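Local coordinates for protein serine protease pet (Escherichia coli, PDB 4OM9) that is an autotransporter enterotoxin of enteroaggregative Escherichia coli, a secreted serine protease whose passenger domain probably carries its protease part on a long beta-helix, at residues A[499-505]-A[578-584]; A[507-513]-A[586-592]; A[593-597]-A[613-619]. All coordinates share one frame; numbering follows the deposited sequence.

Interaction 1. Residues A[499-505]-A[578-584]; sequences DGDIQAN and TRKFRFD
I502 and F581 pair across two parallel strands that lie one rung apart on a face of the beta-helix, the strand axes 11° from parallel. Backbone bonds alternate from I502 to A504: I502 N donates to K580 O, R582 N to I502 O at 2.9 Å, and A504 N to R582 O. Both chains then turn a corner, where D584 N makes a bent bond to N505 O at 3.0 Å.

Apolar contact lies on the face carrying I502 and F581. CG1 of I502 meets F581 CD2 at 3.7 Å, the two side chains crossing at a slant. Beyond them the F581 ring reaches A599 and V601 of the next rung and M516 of strand 514-520. On the face of Q503 and R582, the bend at chi2 (65°) folds the glutamine amide over the neighbouring strand, and OE1 rests 3.3 Å from R582 CB. The R582 guanidinium itself turns away to salt bridges with D600 and E602.

Side chains take over the bonding in the loop that leads into strand 502-504. D501 OD1 accepts K580 N at 2.6 Å in an almost straight bond, standing in for a backbone carbonyl. R579, bent at chi2, turns the edge of its guanidinium to the loop: NE donates to D499 O at 2.7 Å, in the guanidinium plane and on a carbonyl lone pair, while a water bound to R579 NH2 makes a weak second bond to D499 O.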
loop_
_atom_site.group_PDB
_atom_site.type_symbol
_atom_site.label_atom_id
_atom_site.label_comp_id
_atom_site.label_asym_id
_atom_site.label_seq_id
_atom_site.Cartn_x
_atom_site.Cartn_y
_atom_site.Cartn_z
ATOM N N ASP A 499 4.538 6.097 2.369
ATOM C CA ASP A 499 4.536 5.202 1.191
ATOM C C ASP A 499 4.311 3.747 1.539
ATOM O O ASP A 499 4.218 2.886 0.642
ATOM C CB ASP A 499 5.899 5.249 0.473
ATOM C CG ASP A 499 5.791 5.723 -0.927
ATOM O OD1 ASP A 499 4.675 6.115 -1.292
ATOM O OD2 ASP A 499 6.802 5.733 -1.651
ATOM N N GLY A 500 4.365 3.457 2.836
ATOM C CA GLY A 500 4.266 2.092 3.318
ATOM C C GLY A 500 2.995 1.889 4.114
ATOM O O GLY A 500 2.122 2.752 4.135
ATOM N N ASP A 501 2.895 0.743 4.774
ATOM C CA ASP A 501 1.732 0.439 5.593
ATOM C C ASP A 501 1.869 1.048 6.982
ATOM O O ASP A 501 2.924 0.932 7.635
ATOM C CB ASP A 501 1.532 -1.075 5.696
ATOM C CG ASP A 501 1.214 -1.692 4.371
ATOM O OD1 ASP A 501 0.242 -1.229 3.730
ATOM O OD2 ASP A 501 1.941 -2.619 3.953
ATOM N N ILE A 502 0.794 1.687 7.426
ATOM C CA ILE A 502 0.750 2.356 8.709
ATOM C C ILE A 502 -0.385 1.829 9.569
ATOM O O ILE A 502 -1.566 2.022 9.244
ATOM C CB ILE A 502 0.566 3.867 8.558
ATOM C CG1 ILE A 502 1.699 4.459 7.724
ATOM C CG2 ILE A 502 0.560 4.519 9.936
ATOM C CD1 ILE A 502 3.047 4.519 8.506
ATOM N N GLN A 503 -0.017 1.167 10.659
ATOM C CA GLN A 503 -0.955 0.699 11.666
ATOM C C GLN A 503 -0.582 1.377 12.970
ATOM O O GLN A 503 0.471 1.086 13.539
ATOM C CB GLN A 503 -0.898 -0.828 11.801
ATOM C CG GLN A 503 -1.660 -1.395 12.985
ATOM C CD GLN A 503 -3.151 -1.169 12.867
ATOM O OE1 GLN A 503 -3.792 -1.669 11.937
ATOM N NE2 GLN A 503 -3.716 -0.386 13.800
ATOM N N ALA A 504 -1.423 2.286 13.440
ATOM C CA ALA A 504 -1.088 3.095 14.601
ATOM C C ALA A 504 -2.296 3.322 15.504
ATOM O O ALA A 504 -3.427 3.399 15.024
ATOM C CB ALA A 504 -0.506 4.431 14.152
ATOM N N ASN A 505 -2.059 3.426 16.810
ATOM C CA ASN A 505 -3.131 3.763 17.733
ATOM C C ASN A 505 -3.782 5.053 17.276
ATOM O O ASN A 505 -4.991 5.128 17.130
ATOM C CB ASN A 505 -2.610 3.911 19.162
ATOM C CG ASN A 505 -1.818 2.698 19.627
ATOM O OD1 ASN A 505 -2.132 1.565 19.272
ATOM N ND2 ASN A 505 -0.781 2.939 20.421
ATOM N N THR A 578 -0.718 -0.882 -3.254
ATOM C CA THR A 578 -1.718 -0.303 -2.373
ATOM C C THR A 578 -1.282 -0.469 -0.928
ATOM O O THR A 578 -0.796 -1.538 -0.541
ATOM C CB THR A 578 -3.080 -0.956 -2.601
ATOM O OG1 THR A 578 -3.445 -0.744 -3.963
ATOM C CG2 THR A 578 -4.150 -0.346 -1.685
ATOM N N ARG A 579 -1.441 0.587 -0.139
ATOM C CA ARG A 579 -0.931 0.601 1.218
ATOM C C ARG A 579 -2.082 0.776 2.188
ATOM O O ARG A 579 -3.060 1.451 1.854
ATOM C CB ARG A 579 0.102 1.722 1.398
ATOM C CG ARG A 579 1.314 1.578 0.497
ATOM C CD ARG A 579 2.049 0.270 0.806
ATOM N NE ARG A 579 3.437 0.315 0.358
ATOM C CZ ARG A 579 4.131 -0.764 -0.002
ATOM N NH1 ARG A 579 3.555 -1.957 0.050
ATOM N NH2 ARG A 579 5.391 -0.654 -0.409
ATOM N N LYS A 580 -1.975 0.160 3.364
ATOM C CA LYS A 580 -3.027 0.252 4.362
ATOM C C LYS A 580 -2.677 1.286 5.438
ATOM O O LYS A 580 -1.582 1.302 5.983
ATOM C CB LYS A 580 -3.295 -1.105 5.009
ATOM C CG LYS A 580 -3.719 -2.198 4.050
ATOM C CD LYS A 580 -5.199 -2.135 3.721
ATOM C CE LYS A 580 -5.649 -3.367 2.933
ATOM N NZ LYS A 580 -5.374 -4.634 3.681
ATOM N N PHE A 581 -3.614 2.166 5.710
ATOM C CA PHE A 581 -3.471 3.126 6.779
ATOM C C PHE A 581 -4.680 2.919 7.687
ATOM O O PHE A 581 -5.857 3.143 7.279
ATOM C CB PHE A 581 -3.381 4.554 6.237
ATOM C CG PHE A 581 -2.356 4.732 5.141
ATOM C CD1 PHE A 581 -2.651 4.381 3.825
ATOM C CD2 PHE A 581 -1.097 5.262 5.418
ATOM C CE1 PHE A 581 -1.707 4.538 2.812
ATOM C CE2 PHE A 581 -0.147 5.431 4.404
ATOM C CZ PHE A 581 -0.462 5.066 3.101
ATOM N N ARG A 582 -4.376 2.422 8.883
ATOM C CA ARG A 582 -5.348 2.126 9.915
ATOM C C ARG A 582 -4.969 2.881 11.176
ATOM O O ARG A 582 -3.787 2.897 11.574
ATOM C CB ARG A 582 -5.408 0.626 10.203
ATOM C CG ARG A 582 -5.851 -0.261 9.020
ATOM C CD ARG A 582 -7.292 0.060 8.623
ATOM N NE ARG A 582 -7.810 -0.742 7.507
ATOM C CZ ARG A 582 -7.673 -0.426 6.218
ATOM N NH1 ARG A 582 -7.010 0.671 5.858
ATOM N NH2 ARG A 582 -8.199 -1.213 5.282
ATOM N N PHE A 583 -5.966 3.495 11.809
ATOM C CA PHE A 583 -5.747 4.224 13.049
ATOM C C PHE A 583 -7.060 4.500 13.762
ATOM O O PHE A 583 -8.081 4.679 13.118
ATOM C CB PHE A 583 -5.026 5.540 12.766
ATOM C CG PHE A 583 -5.693 6.370 11.713
ATOM C CD1 PHE A 583 -6.761 7.197 12.031
ATOM C CD2 PHE A 583 -5.257 6.312 10.392
ATOM C CE1 PHE A 583 -7.395 7.941 11.045
ATOM C CE2 PHE A 583 -5.867 7.056 9.419
ATOM C CZ PHE A 583 -6.947 7.876 9.747
ATOM N N ASP A 584 -7.040 4.540 15.087
ATOM C CA ASP A 584 -8.252 4.872 15.812
ATOM C C ASP A 584 -8.636 6.303 15.504
ATOM O O ASP A 584 -9.787 6.588 15.170
ATOM C CB ASP A 584 -8.077 4.666 17.313
ATOM C CG ASP A 584 -7.911 3.216 17.661
ATOM O OD1 ASP A 584 -8.535 2.391 16.957
ATOM O OD2 ASP A 584 -7.148 2.896 18.606
HETATM O O HOH W 1 7.185 1.813 0.286
HETATM O O HOH W 2 -5.545 1.093 19.688
#

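Interaction 2. Residues A[507-513]-A[586-592]; sequences ISIKNAP and LNIEDSS
I509 and I588 lie side by side and point the same way, with CB of I509 3.6 Å from I588 CG2, at the middle of a parallel pair only 4° from exact alignment. Backbone donors and acceptors are matched alternately along it. N587 N donates to I507 O, I509 N to N587 O at 2.7 Å, E589 N to I509 O at 2.8 Å, and N511 N to E589 O at 3.1 Å; this last bond is nearly straight (176°) and carries the ladder into the turn.

Three polar side chains, those of E589, N511 and D590, find their main partners on other rungs. K510 and E589 run alongside each other, but NZ of K510 stays 4.2 Å from E589 OE1, too far for a salt bridge, and E589 OE2 is instead paired with K608. Likewise N511 ND2 donates to L487 O, and D590 OD1 accepts from N609 ND2. At the turn, the modelled position of S591 OG is doubtful, and so is the water bridge that would link it to N511 O. S591 N is taken up by S610 OG.

On the apolar side L586 bridges two residues of the other strand, its CG touching I507 CG2 and its CD2 reaching I509 CG1 at 4.1 Å. This apolar face looks into the beta-helix, where L514 and M516 of strand 514-520 and L593 of strand 592-595 pack against it. Strand 506-510 is bonded on its other edge to strand 481-486, so the contact is one step in a ladder of parallel strands.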
loop_
_atom_site.group_PDB
_atom_site.type_symbol
_atom_site.label_atom_id
_atom_site.label_comp_id
_atom_site.label_asym_id
_atom_site.label_seq_id
_atom_site.Cartn_x
_atom_site.Cartn_y
_atom_site.Cartn_z
ATOM N N ILE A 507 -2.799 9.190 15.209
ATOM C CA ILE A 507 -1.879 10.001 14.435
ATOM C C ILE A 507 -2.230 11.454 14.675
ATOM O O ILE A 507 -3.402 11.834 14.610
ATOM C CB ILE A 507 -1.947 9.694 12.922
ATOM C CG1 ILE A 507 -1.454 8.277 12.614
ATOM C CG2 ILE A 507 -1.130 10.700 12.141
ATOM C CD1 ILE A 507 -1.698 7.845 11.154
ATOM N N SER A 508 -1.224 12.269 14.955
ATOM C CA SER A 508 -1.480 13.670 15.228
ATOM C C SER A 508 -0.576 14.560 14.390
ATOM O O SER A 508 0.632 14.354 14.322
ATOM C CB SER A 508 -1.307 13.963 16.713
ATOM O OG SER A 508 -0.802 15.264 16.885
ATOM N N ILE A 509 -1.201 15.548 13.762
ATOM C CA ILE A 509 -0.580 16.423 12.786
ATOM C C ILE A 509 -0.825 17.871 13.141
ATOM O O ILE A 509 -1.968 18.296 13.213
ATOM C CB ILE A 509 -1.156 16.203 11.403
ATOM C CG1 ILE A 509 -1.361 14.718 11.133
ATOM C CG2 ILE A 509 -0.279 16.854 10.370
ATOM C CD1 ILE A 509 -0.082 13.986 10.899
ATOM N N LYS A 510 0.238 18.637 13.337
ATOM C CA LYS A 510 0.100 20.046 13.662
ATOM C C LYS A 510 1.070 20.850 12.826
ATOM O O LYS A 510 2.273 20.554 12.811
ATOM C CB LYS A 510 0.340 20.290 15.152
ATOM C CG LYS A 510 -0.673 19.612 16.046
ATOM C CD LYS A 510 -0.278 19.678 17.520
ATOM C CE LYS A 510 -0.896 18.513 18.278
ATOM N NZ LYS A 510 -1.464 18.905 19.589
ATOM N N ASN A 511 0.520 21.821 12.098
ATOM C CA ASN A 511 1.284 22.858 11.416
ATOM C C ASN A 511 2.061 22.408 10.175
ATOM O O ASN A 511 2.695 23.239 9.528
ATOM C CB ASN A 511 2.253 23.537 12.415
ATOM C CG ASN A 511 1.550 24.585 13.302
ATOM O OD1 ASN A 511 0.574 25.199 12.888
ATOM N ND2 ASN A 511 2.054 24.781 14.524
ATOM N N ALA A 512 1.999 21.122 9.830
ATOM C CA ALA A 512 2.784 20.579 8.706
ATOM C C ALA A 512 2.031 19.458 7.990
ATOM O O ALA A 512 1.404 18.634 8.634
ATOM C CB ALA A 512 4.150 20.065 9.205
ATOM N N PRO A 513 2.092 19.411 6.651
ATOM C CA PRO A 513 1.196 18.494 5.926
ATOM C C PRO A 513 1.548 16.999 6.030
ATOM O O PRO A 513 2.708 16.609 6.146
ATOM C CB PRO A 513 1.320 18.957 4.463
ATOM C CG PRO A 513 2.041 20.283 4.517
ATOM C CD PRO A 513 2.907 20.219 5.733
ATOM N N LEU A 586 -7.066 10.139 13.684
ATOM C CA LEU A 586 -6.151 11.146 13.185
ATOM C C LEU A 586 -6.632 12.530 13.632
ATOM O O LEU A 586 -7.782 12.915 13.359
ATOM C CB LEU A 586 -6.061 11.097 11.657
ATOM C CG LEU A 586 -4.866 11.846 11.070
ATOM C CD1 LEU A 586 -4.425 11.199 9.770
ATOM C CD2 LEU A 586 -5.170 13.288 10.847
ATOM N N ASN A 587 -5.751 13.279 14.287
ATOM C CA ASN A 587 -6.007 14.689 14.546
ATOM C C ASN A 587 -5.122 15.598 13.679
ATOM O O ASN A 587 -3.900 15.413 13.626
ATOM C CB ASN A 587 -5.798 15.001 16.027
ATOM C CG ASN A 587 -6.044 16.474 16.358
ATOM O OD1 ASN A 587 -7.182 16.961 16.312
ATOM N ND2 ASN A 587 -4.970 17.189 16.690
ATOM N N ILE A 588 -5.734 16.572 13.004
ATOM C CA ILE A 588 -4.994 17.586 12.236
ATOM C C ILE A 588 -5.307 18.976 12.736
ATOM O O ILE A 588 -6.470 19.319 12.904
ATOM C CB ILE A 588 -5.347 17.623 10.731
ATOM C CG1 ILE A 588 -6.500 16.683 10.396
ATOM C CG2 ILE A 588 -4.118 17.505 9.826
ATOM C CD1 ILE A 588 -6.763 16.626 8.901
ATOM N N GLU A 589 -4.278 19.794 12.905
ATOM C CA GLU A 589 -4.483 21.191 13.225
ATOM C C GLU A 589 -3.717 22.069 12.239
ATOM O O GLU A 589 -2.544 21.837 11.974
ATOM C CB GLU A 589 -4.074 21.471 14.674
ATOM C CG GLU A 589 -4.809 20.560 15.642
ATOM C CD GLU A 589 -4.686 20.950 17.098
ATOM O OE1 GLU A 589 -3.772 21.725 17.473
ATOM O OE2 GLU A 589 -5.528 20.457 17.872
ATOM N N ASP A 590 -4.422 23.033 11.652
ATOM C CA ASP A 590 -3.817 24.043 10.787
ATOM C C ASP A 590 -2.889 23.525 9.672
ATOM O O ASP A 590 -1.858 24.134 9.377
ATOM C CB ASP A 590 -3.063 25.033 11.665
ATOM C CG ASP A 590 -3.930 25.551 12.813
ATOM O OD1 ASP A 590 -4.765 26.463 12.578
ATOM O OD2 ASP A 590 -3.798 25.019 13.939
ATOM N N SER A 591 -3.268 22.426 9.031
ATOM C CA SER A 591 -2.455 21.927 7.930
ATOM C C SER A 591 -3.315 21.148 6.947
ATOM O O SER A 591 -4.517 21.383 6.845
ATOM C CB SER A 591 -1.300 21.058 8.458
ATOM O OG SER A 591 -0.283 20.903 7.475
ATOM N N SER A 592 -2.727 20.220 6.205
ATOM C CA SER A 592 -3.582 19.481 5.307
ATOM C C SER A 592 -3.273 17.995 5.281
ATOM O O SER A 592 -2.134 17.550 5.444
ATOM C CB SER A 592 -3.528 20.078 3.893
ATOM O OG SER A 592 -2.255 19.939 3.302
HETATM O O HOH W 3 0.851 23.386 7.044
#

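Interaction 3. Residues A[593-597]-A[613-619]; sequences LSIAR and NIGDKTA
S594 lies over D616 by its CB and OG, with CB 3.6 Å from D616 OD2; OG sits 3.3 Å from the same oxygen, a weak and unsettled hydrogen bond. With CG anti to the backbone N (chi1 -171°), the D616 carboxylate comes alongside S594, while its OD1 accepts T618 N at 3.0 Å from above the carboxylate plane and closes an Asx turn.

Before the turn the strands are parallel: N613 N donates to L593 O, and I595 N to N613 O at 2.8 Å. I595 O then takes D616 N at 2.8 Å and, weakly, G615 N, so one carbonyl holds the chain as it bends through the positive phi of G615. Further on, a water spans R597 N and D616 O, and A619 CB touches the aliphatic CG of R597 at 3.9 Å. The head of R597 leaves the pair for S645 and a cation-pi contact with W576.

Inside, I595 lies on the same face as I614, its CD1 4.4 Å from I614 CG2 in a loose contact, and touches V601; L593 packs on L586, I588 and I605. Parallel strands one coil apart, with aliphatic side chains turned inward, are typical of a parallel beta-helix, here the right-handed stem found in autotransporter passenger domains.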
loop_
_atom_site.group_PDB
_atom_site.type_symbol
_atom_site.label_atom_id
_atom_site.label_comp_id
_atom_site.label_asym_id
_atom_site.label_seq_id
_atom_site.Cartn_x
_atom_site.Cartn_y
_atom_site.Cartn_z
ATOM N N LEU A 593 -4.335 17.232 5.112
ATOM C CA LEU A 593 -4.243 15.803 4.968
ATOM C C LEU A 593 -4.665 15.442 3.549
ATOM O O LEU A 593 -5.747 15.813 3.112
ATOM C CB LEU A 593 -5.121 15.109 6.000
ATOM C CG LEU A 593 -5.249 13.599 5.880
ATOM C CD1 LEU A 593 -3.898 12.935 6.016
ATOM C CD2 LEU A 593 -6.198 13.100 6.930
ATOM N N SER A 594 -3.788 14.742 2.836
ATOM C CA SER A 594 -4.066 14.272 1.488
ATOM C C SER A 594 -4.002 12.751 1.440
ATOM O O SER A 594 -3.029 12.130 1.898
ATOM C CB SER A 594 -3.068 14.846 0.472
ATOM O OG SER A 594 -3.004 16.253 0.549
ATOM N N ILE A 595 -5.052 12.156 0.899
ATOM C CA ILE A 595 -5.038 10.753 0.583
ATOM C C ILE A 595 -4.991 10.686 -0.930
ATOM O O ILE A 595 -5.893 11.196 -1.618
ATOM C CB ILE A 595 -6.262 10.014 1.131
ATOM C CG1 ILE A 595 -6.275 10.100 2.657
ATOM C CG2 ILE A 595 -6.244 8.558 0.678
ATOM C CD1 ILE A 595 -7.580 9.655 3.275
ATOM N N ALA A 596 -3.914 10.088 -1.437
ATOM C CA ALA A 596 -3.636 10.053 -2.858
ATOM C C ALA A 596 -3.713 8.619 -3.346
ATOM O O ALA A 596 -4.187 7.746 -2.627
ATOM C CB ALA A 596 -2.272 10.662 -3.161
ATOM N N ARG A 597 -3.272 8.395 -4.576
ATOM C CA ARG A 597 -3.591 7.158 -5.294
ATOM C C ARG A 597 -3.116 5.913 -4.544
ATOM O O ARG A 597 -2.038 5.897 -3.968
ATOM C CB ARG A 597 -2.997 7.193 -6.707
ATOM C CG ARG A 597 -1.479 7.351 -6.756
ATOM C CD ARG A 597 -0.946 6.967 -8.135
ATOM N NE ARG A 597 -1.566 5.729 -8.620
ATOM C CZ ARG A 597 -1.652 5.386 -9.905
ATOM N NH1 ARG A 597 -1.147 6.185 -10.832
ATOM N NH2 ARG A 597 -2.237 4.247 -10.260
ATOM N N ASN A 613 -7.897 16.513 1.500
ATOM C CA ASN A 613 -8.144 16.107 0.123
ATOM C C ASN A 613 -8.123 14.590 0.012
ATOM O O ASN A 613 -7.064 13.960 0.022
ATOM C CB ASN A 613 -7.126 16.742 -0.822
ATOM C CG ASN A 613 -7.154 18.268 -0.772
ATOM O OD1 ASN A 613 -8.226 18.883 -0.703
ATOM N ND2 ASN A 613 -5.973 18.886 -0.801
ATOM N N ILE A 614 -9.315 14.008 -0.029
ATOM C CA ILE A 614 -9.470 12.578 -0.271
ATOM C C ILE A 614 -9.535 12.297 -1.754
ATOM O O ILE A 614 -10.404 12.833 -2.454
ATOM C CB ILE A 614 -10.724 12.051 0.389
ATOM C CG1 ILE A 614 -10.779 12.567 1.833
ATOM C CG2 ILE A 614 -10.754 10.551 0.312
ATOM C CD1 ILE A 614 -11.611 11.723 2.774
ATOM N N GLY A 615 -8.622 11.458 -2.232
ATOM C CA GLY A 615 -8.478 11.207 -3.655
ATOM C C GLY A 615 -7.757 12.352 -4.342
ATOM O O GLY A 615 -8.135 12.766 -5.433
ATOM N N ASP A 616 -6.736 12.879 -3.681
ATOM C CA ASP A 616 -5.877 13.928 -4.228
ATOM C C ASP A 616 -5.093 13.412 -5.430
ATOM O O ASP A 616 -4.625 12.269 -5.429
ATOM C CB ASP A 616 -4.900 14.441 -3.146
ATOM C CG ASP A 616 -4.132 15.682 -3.587
ATOM O OD1 ASP A 616 -4.055 15.955 -4.798
ATOM O OD2 ASP A 616 -3.612 16.407 -2.722
ATOM N N LYS A 617 -4.905 14.283 -6.418
ATOM C CA LYS A 617 -4.321 13.896 -7.697
ATOM C C LYS A 617 -2.810 13.897 -7.674
ATOM O O LYS A 617 -2.169 13.347 -8.571
ATOM C CB LYS A 617 -4.791 14.841 -8.797
ATOM C CG LYS A 617 -3.936 16.090 -8.916
ATOM C CD LYS A 617 -4.769 17.337 -9.180
ATOM C CE LYS A 617 -5.761 17.130 -10.313
ATOM N NZ LYS A 617 -6.789 18.213 -10.317
ATOM N N THR A 618 -2.236 14.530 -6.658
ATOM C CA THR A 618 -0.795 14.670 -6.598
ATOM C C THR A 618 -0.175 13.500 -5.857
ATOM O O THR A 618 -0.497 13.226 -4.699
ATOM C CB THR A 618 -0.390 15.980 -5.929
ATOM O OG1 THR A 618 -1.109 17.058 -6.537
ATOM C CG2 THR A 618 1.108 16.216 -6.082
ATOM N N ALA A 619 0.703 12.791 -6.547
ATOM C CA ALA A 619 1.411 11.676 -5.939
ATOM C C ALA A 619 2.910 11.937 -5.989
ATOM O O ALA A 619 3.388 12.725 -6.808
ATOM C CB ALA A 619 1.053 10.369 -6.626
HETATM O O HOH W 4 -2.673 10.526 -6.431
#

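Following the chain from the N terminus, strands 502-504 and 506-510 come first, joined at a corner. The chain runs on through strand 514-520, makes an excursion through helices 543-550 and 552-558, and returns along strands 576-583 and 585-589, so interactions 1 and 2 each close a loop of about 70 residues, and they cross because their segments alternate. Two faces of one coil thus meet two faces of the next, and F583 CD2 packs 3.9 Å from I507 CD1 between them. Interaction 3 follows in series, closing a much shorter loop through strand 599-608; it adjoins interaction 2, where I588 CD1 meets L593 CB, and binds a third face of the coil to the one after.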